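Local coordinates for protein MGS-MChE2 (Uncultured bacterium, PDB 5JD6) that probably hydrolyses ester bonds as an alpha/beta-hydrolase-fold esterase from a lagoon-sediment metagenome, at residues Y57-L62 / V66-R71; V85-N90 / L99-F104. All blocks are in the same frame, centred on the assembly; numbering follows the deposited sequence.

Interaction 1. Residues Y57-L62 / V66-R71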
loop_
_atom_site.group_PDB
_atom_site.type_symbol
_atom_site.label_atom_id
_atom_site.label_comp_id
_atom_site.label_asym_id
_atom_site.label_seq_id
_atom_site.Cartn_x
_atom_site.Cartn_y
_atom_site.Cartn_z
ATOM N N TYR A 57 -8.307 13.183 -1.384
ATOM C CA TYR A 57 -8.606 14.577 -1.702
ATOM C C TYR A 57 -10.035 14.987 -1.366
ATOM O O TYR A 57 -10.544 15.964 -1.914
ATOM C CB TYR A 57 -8.355 14.847 -3.186
ATOM C CG TYR A 57 -6.953 14.543 -3.654
ATOM C CD1 TYR A 57 -5.866 15.254 -3.162
ATOM C CD2 TYR A 57 -6.717 13.556 -4.602
ATOM C CE1 TYR A 57 -4.582 14.986 -3.596
ATOM C CE2 TYR A 57 -5.436 13.279 -5.041
ATOM C CZ TYR A 57 -4.372 13.998 -4.534
ATOM O OH TYR A 57 -3.093 13.729 -4.965
ATOM N N SER A 58 -10.680 14.250 -0.469
ATOM C CA SER A 58 -12.067 14.544 -0.136
ATOM C C SER A 58 -12.293 14.891 1.345
ATOM O O SER A 58 -13.396 15.299 1.707
ATOM C CB SER A 58 -12.959 13.364 -0.526
ATOM O OG SER A 58 -12.823 12.302 0.397
ATOM N N MET A 59 -11.264 14.683 2.137
ATOM C CA MET A 59 -11.315 14.691 3.572
ATOM C C MET A 59 -11.415 16.023 4.219
ATOM O O MET A 59 -10.550 16.473 4.944
ATOM C CB MET A 59 -10.058 13.972 4.103
ATOM C CG MET A 59 -10.198 12.493 4.331
ATOM S SD MET A 59 -11.783 12.198 5.053
ATOM C CE MET A 59 -11.384 11.927 6.754
ATOM N N SER A 60 -12.490 16.701 3.924
ATOM C CA SER A 60 -12.727 17.980 4.537
ATOM C C SER A 60 -11.680 18.851 3.965
ATOM O O SER A 60 -10.823 18.411 3.200
ATOM C CB SER A 60 -12.557 17.893 6.064
ATOM O OG SER A 60 -11.759 18.926 6.637
ATOM N N LEU A 61 -11.748 20.110 4.367
ATOM C CA LEU A 61 -10.764 21.057 3.935
ATOM C C LEU A 61 -9.452 20.637 4.600
ATOM O O LEU A 61 -8.405 20.661 3.970
ATOM C CB LEU A 61 -11.189 22.483 4.300
ATOM C CG LEU A 61 -12.056 23.235 3.289
ATOM C CD1 LEU A 61 -11.451 24.578 2.897
ATOM C CD2 LEU A 61 -12.417 22.417 2.059
ATOM N N LEU A 62 -9.516 20.260 5.876
ATOM C CA LEU A 62 -8.297 19.875 6.546
ATOM C C LEU A 62 -8.160 18.876 7.691
ATOM O O LEU A 62 -7.643 19.161 8.762
ATOM C CB LEU A 62 -7.387 21.078 6.717
ATOM C CG LEU A 62 -6.285 21.214 5.659
ATOM C CD1 LEU A 62 -5.971 19.915 4.925
ATOM C CD2 LEU A 62 -6.458 22.376 4.698
ATOM N N VAL A 66 -1.896 11.448 6.956
ATOM C CA VAL A 66 -1.602 10.027 6.829
ATOM C C VAL A 66 -2.307 9.247 7.936
ATOM O O VAL A 66 -2.763 8.120 7.726
ATOM C CB VAL A 66 -0.081 9.772 6.867
ATOM C CG1 VAL A 66 0.227 8.286 6.821
ATOM C CG2 VAL A 66 0.591 10.485 5.708
ATOM N N GLY A 67 -2.413 9.864 9.109
ATOM C CA GLY A 67 -3.114 9.267 10.231
ATOM C C GLY A 67 -4.590 9.054 9.952
ATOM O O GLY A 67 -5.170 8.051 10.366
ATOM N N THR A 68 -5.196 10.003 9.244
ATOM C CA THR A 68 -6.606 9.911 8.876
ATOM C C THR A 68 -6.853 8.763 7.901
ATOM O O THR A 68 -7.814 8.005 8.046
ATOM C CB THR A 68 -7.106 11.224 8.247
ATOM O OG1 THR A 68 -7.111 12.259 9.239
ATOM C CG2 THR A 68 -8.514 11.055 7.700
ATOM N N PHE A 69 -5.979 8.639 6.908
ATOM C CA PHE A 69 -6.095 7.578 5.914
ATOM C C PHE A 69 -5.934 6.208 6.565
ATOM O O PHE A 69 -6.623 5.254 6.203
ATOM C CB PHE A 69 -5.060 7.767 4.807
ATOM C CG PHE A 69 -5.145 9.099 4.115
ATOM C CD1 PHE A 69 -6.372 9.710 3.911
ATOM C CD2 PHE A 69 -3.999 9.743 3.679
ATOM C CE1 PHE A 69 -6.454 10.937 3.277
ATOM C CE2 PHE A 69 -4.075 10.971 3.046
ATOM C CZ PHE A 69 -5.305 11.568 2.845
ATOM N N ALA A 70 -5.024 6.122 7.530
ATOM C CA ALA A 70 -4.799 4.885 8.270
ATOM C C ALA A 70 -6.045 4.480 9.052
ATOM O O ALA A 70 -6.435 3.313 9.053
ATOM C CB ALA A 70 -3.610 5.035 9.208
ATOM N N ARG A 71 -6.664 5.451 9.718
ATOM C CA ARG A 71 -7.889 5.197 10.469
ATOM C C ARG A 71 -9.051 4.867 9.535
ATOM O O ARG A 71 -9.961 4.123 9.901
ATOM C CB ARG A 71 -8.239 6.397 11.354
ATOM C CG ARG A 71 -7.379 6.508 12.606
ATOM C CD ARG A 71 -7.863 7.620 13.524
ATOM N NE ARG A 71 -7.553 8.944 12.993
ATOM C CZ ARG A 71 -6.420 9.596 13.233
ATOM N NH1 ARG A 71 -5.485 9.046 13.998
ATOM N NH2 ARG A 71 -6.220 10.796 12.708
#
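The hydroxyl OG1 of T68, whose methyl side faces M59, is hydrogen-bonded both to the backbone oxygen of K63 and to the hydroxyl of S65, so it is held by residues just ahead of its own helix. With chi1 at -67°, OG1 lies anti to the carbonyl carbon and CG2 anti to the backbone N, which divides the residue into a polar side satisfied locally and a methyl turned to the preceding loop. There the two side chains reach toward each other, and M59 CG lies 4.0 Å from T68 CG2; the methionine methyl CE is modelled implausibly close to the threonine methyl, so that terminal contact is itself doubtful. The same M59 CG is 4.2 Å from F69 CE1, near the plane of the phenyl ring; the methylene therefore meets the ring at its edge, and the two side chains run past each other in opposite senses. In the alpha/beta hydrolase fold this places the loop after strand 47-52 against the first turn of helix 66-80, with a closest CA separation of 8.6 Å, between M59 and T68. Local turns shape the loop: M59 is the centre of an inverse gamma turn, and S60 OG accepts from L62 N at 2.7 Å in an ST turn, with an N-H...O angle of 135°. No hydrogen bond joins 57-62 to 66-71, and 124 Å² is buried between them, M59 giving the largest share, with T68 and F69 next. Beyond M59, F69 also packs on I96 of helix 92-103 and I175 of helix 169-181.

Interaction 2. Residues V85-N90 / L99-F104; sequences VILLGN and LATKMF
L87 carries the strand's side of this contact through one methyl, CD1, which reaches both T101 and A100 on the helix. Of the 85 Å² buried in all, 45 Å² belongs to L87, 23 Å² to T101 and 17 Å² to A100. The leucine points from its strand toward the helix, with CG anti to its carbonyl carbon (chi1 -69°) and an extended chi2, and so CD1 is carried across the gap. It lies 3.9 Å from T101 CG2 and 4.2 Å from A100 CB. The approach to T101 is alongside: the leucine and threonine side chains run past each other in opposite directions, whereas A100 turns its single methyl toward the strand. The backbones stay 8.4 Å apart at their nearest CA pair, L87 and T101, a gap bridged by these side chains.

T101 offers its methyl to the leucine because, at chi1 54°, CG2 is anti to the carbonyl carbon, while OG1 is hydrogen-bonded within the helix to the backbone oxygens of L98 and A97. Strand 85-91, helix 92-103 and strand 108-113 form a beta-alpha-beta unit of the alpha/beta hydrolase fold, and this contact packs the C-terminal part of the helix against strand 85-91, an interior strand of the sheet. V108 of the next strand touches both L87 and T101, while V23 of strand 20-25, on the other flank, also touches L87. Farther along, G89 begins a GxSxG sequence consistent with the nucleophile elbow of this family. No hydrogen bond crosses between the two segments, and all three touching residues are buried; strand and helix are thus held here by close apolar packing, with the threonine's polar group satisfied inside its own helix.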
loop_
_atom_site.group_PDB
_atom_site.type_symbol
_atom_site.label_atom_id
_atom_site.label_comp_id
_atom_site.label_asym_id
_atom_site.label_seq_id
_atom_site.Cartn_x
_atom_site.Cartn_y
_atom_site.Cartn_z
ATOM N N VAL A 85 -6.136 -8.983 8.417
ATOM C CA VAL A 85 -5.972 -8.934 6.968
ATOM C C VAL A 85 -4.503 -8.893 6.576
ATOM O O VAL A 85 -3.622 -8.756 7.425
ATOM C CB VAL A 85 -6.670 -7.703 6.350
ATOM C CG1 VAL A 85 -8.179 -7.806 6.498
ATOM C CG2 VAL A 85 -6.143 -6.421 6.980
ATOM N N ILE A 86 -4.247 -9.016 5.279
ATOM C CA ILE A 86 -2.913 -8.808 4.738
ATOM C C ILE A 86 -2.873 -7.467 4.014
ATOM O O ILE A 86 -3.660 -7.227 3.098
ATOM C CB ILE A 86 -2.501 -9.937 3.775
ATOM C CG1 ILE A 86 -2.410 -11.266 4.526
ATOM C CG2 ILE A 86 -1.174 -9.611 3.111
ATOM C CD1 ILE A 86 -2.009 -12.437 3.655
ATOM N N LEU A 87 -1.968 -6.591 4.439
ATOM C CA LEU A 87 -1.848 -5.267 3.837
ATOM C C LEU A 87 -0.749 -5.211 2.781
ATOM O O LEU A 87 0.406 -5.556 3.043
ATOM C CB LEU A 87 -1.577 -4.210 4.908
ATOM C CG LEU A 87 -2.717 -3.889 5.874
ATOM C CD1 LEU A 87 -2.336 -2.710 6.754
ATOM C CD2 LEU A 87 -4.005 -3.605 5.117
ATOM N N LEU A 88 -1.124 -4.766 1.587
ATOM C CA LEU A 88 -0.180 -4.562 0.498
ATOM C C LEU A 88 -0.201 -3.092 0.097
ATOM O O LEU A 88 -1.249 -2.552 -0.258
ATOM C CB LEU A 88 -0.525 -5.467 -0.689
ATOM C CG LEU A 88 0.202 -5.271 -2.022
ATOM C CD1 LEU A 88 1.706 -5.180 -1.835
ATOM C CD2 LEU A 88 -0.147 -6.406 -2.972
ATOM N N GLY A 89 0.956 -2.441 0.163
ATOM C CA GLY A 89 1.024 -1.013 -0.081
ATOM C C GLY A 89 2.130 -0.570 -1.019
ATOM O O GLY A 89 3.229 -1.123 -1.013
ATOM N N ASN A 90 1.826 0.443 -1.824
ATOM C CA ASN A 90 2.789 1.034 -2.747
ATOM C C ASN A 90 2.799 2.554 -2.626
ATOM O O ASN A 90 1.752 3.167 -2.419
ATOM C CB ASN A 90 2.468 0.622 -4.183
ATOM C CG ASN A 90 3.191 1.470 -5.211
ATOM O OD1 ASN A 90 2.586 2.317 -5.869
ATOM N ND2 ASN A 90 4.493 1.249 -5.352
ATOM N N LEU A 99 1.713 2.775 8.819
ATOM C CA LEU A 99 1.143 3.484 9.957
ATOM C C LEU A 99 -0.015 2.700 10.559
ATOM O O LEU A 99 -0.180 2.660 11.777
ATOM C CB LEU A 99 0.679 4.883 9.546
ATOM C CG LEU A 99 0.171 5.763 10.691
ATOM C CD1 LEU A 99 1.184 5.811 11.825
ATOM C CD2 LEU A 99 -0.137 7.163 10.196
ATOM N N ALA A 100 -0.807 2.068 9.699
ATOM C CA ALA A 100 -1.931 1.256 10.148
ATOM C C ALA A 100 -1.455 0.049 10.952
ATOM O O ALA A 100 -2.063 -0.313 11.959
ATOM C CB ALA A 100 -2.765 0.805 8.963
ATOM N N THR A 101 -0.366 -0.568 10.503
ATOM C CA THR A 101 0.218 -1.703 11.213
ATOM C C THR A 101 0.802 -1.263 12.554
ATOM O O THR A 101 0.827 -2.031 13.515
ATOM C CB THR A 101 1.319 -2.388 10.383
ATOM O OG1 THR A 101 2.290 -1.415 9.982
ATOM C CG2 THR A 101 0.729 -3.034 9.143
ATOM N N LYS A 102 1.272 -0.021 12.609
ATOM C CA LYS A 102 1.784 0.553 13.847
ATOM C C LYS A 102 0.651 0.857 14.824
ATOM O O LYS A 102 0.738 0.545 16.012
ATOM C CB LYS A 102 2.577 1.829 13.557
ATOM C CG LYS A 102 2.875 2.663 14.791
ATOM C CD LYS A 102 3.295 4.073 14.413
ATOM C CE LYS A 102 3.145 5.024 15.588
ATOM N NZ LYS A 102 3.074 6.446 15.148
ATOM N N MET A 103 -0.414 1.465 14.311
ATOM C CA MET A 103 -1.550 1.855 15.139
ATOM C C MET A 103 -2.425 0.662 15.512
ATOM O O MET A 103 -2.901 0.564 16.642
ATOM C CB MET A 103 -2.391 2.913 14.422
ATOM C CG MET A 103 -1.645 4.207 14.138
ATOM S SD MET A 103 -2.620 5.391 13.190
ATOM C CE MET A 103 -3.917 5.780 14.362
ATOM N N PHE A 104 -2.634 -0.242 14.559
ATOM C CA PHE A 104 -3.515 -1.386 14.779
ATOM C C PHE A 104 -2.872 -2.698 14.331
ATOM O O PHE A 104 -3.275 -3.276 13.322
ATOM C CB PHE A 104 -4.841 -1.176 14.043
ATOM C CG PHE A 104 -5.307 0.253 14.036
ATOM C CD1 PHE A 104 -5.842 0.828 15.178
ATOM C CD2 PHE A 104 -5.205 1.022 12.888
ATOM C CE1 PHE A 104 -6.266 2.145 15.175
ATOM C CE2 PHE A 104 -5.630 2.339 12.878
ATOM C CZ PHE A 104 -6.160 2.900 14.023
#

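Interaction 2 sits nearer the core, its centre about 8 Å from the centre of the chain, against about 16 Å for interaction 1, whose loop partner M59 is partly exposed. The two centres are about 16 Å apart, yet the contacts meet through their helices: V66 CG1 is 3.6 Å from L99 CD2, and R71 NH1 is likewise 3.6 Å from M103 CE. Both are apolar in their cross-segment chemistry. They differ in what they join: interaction 1 sets a bent loop against helix 66-80, with a methionine methylene at a ring edge, whereas interaction 2 sets a regular strand against helix 92-103 through aliphatic methyls alone.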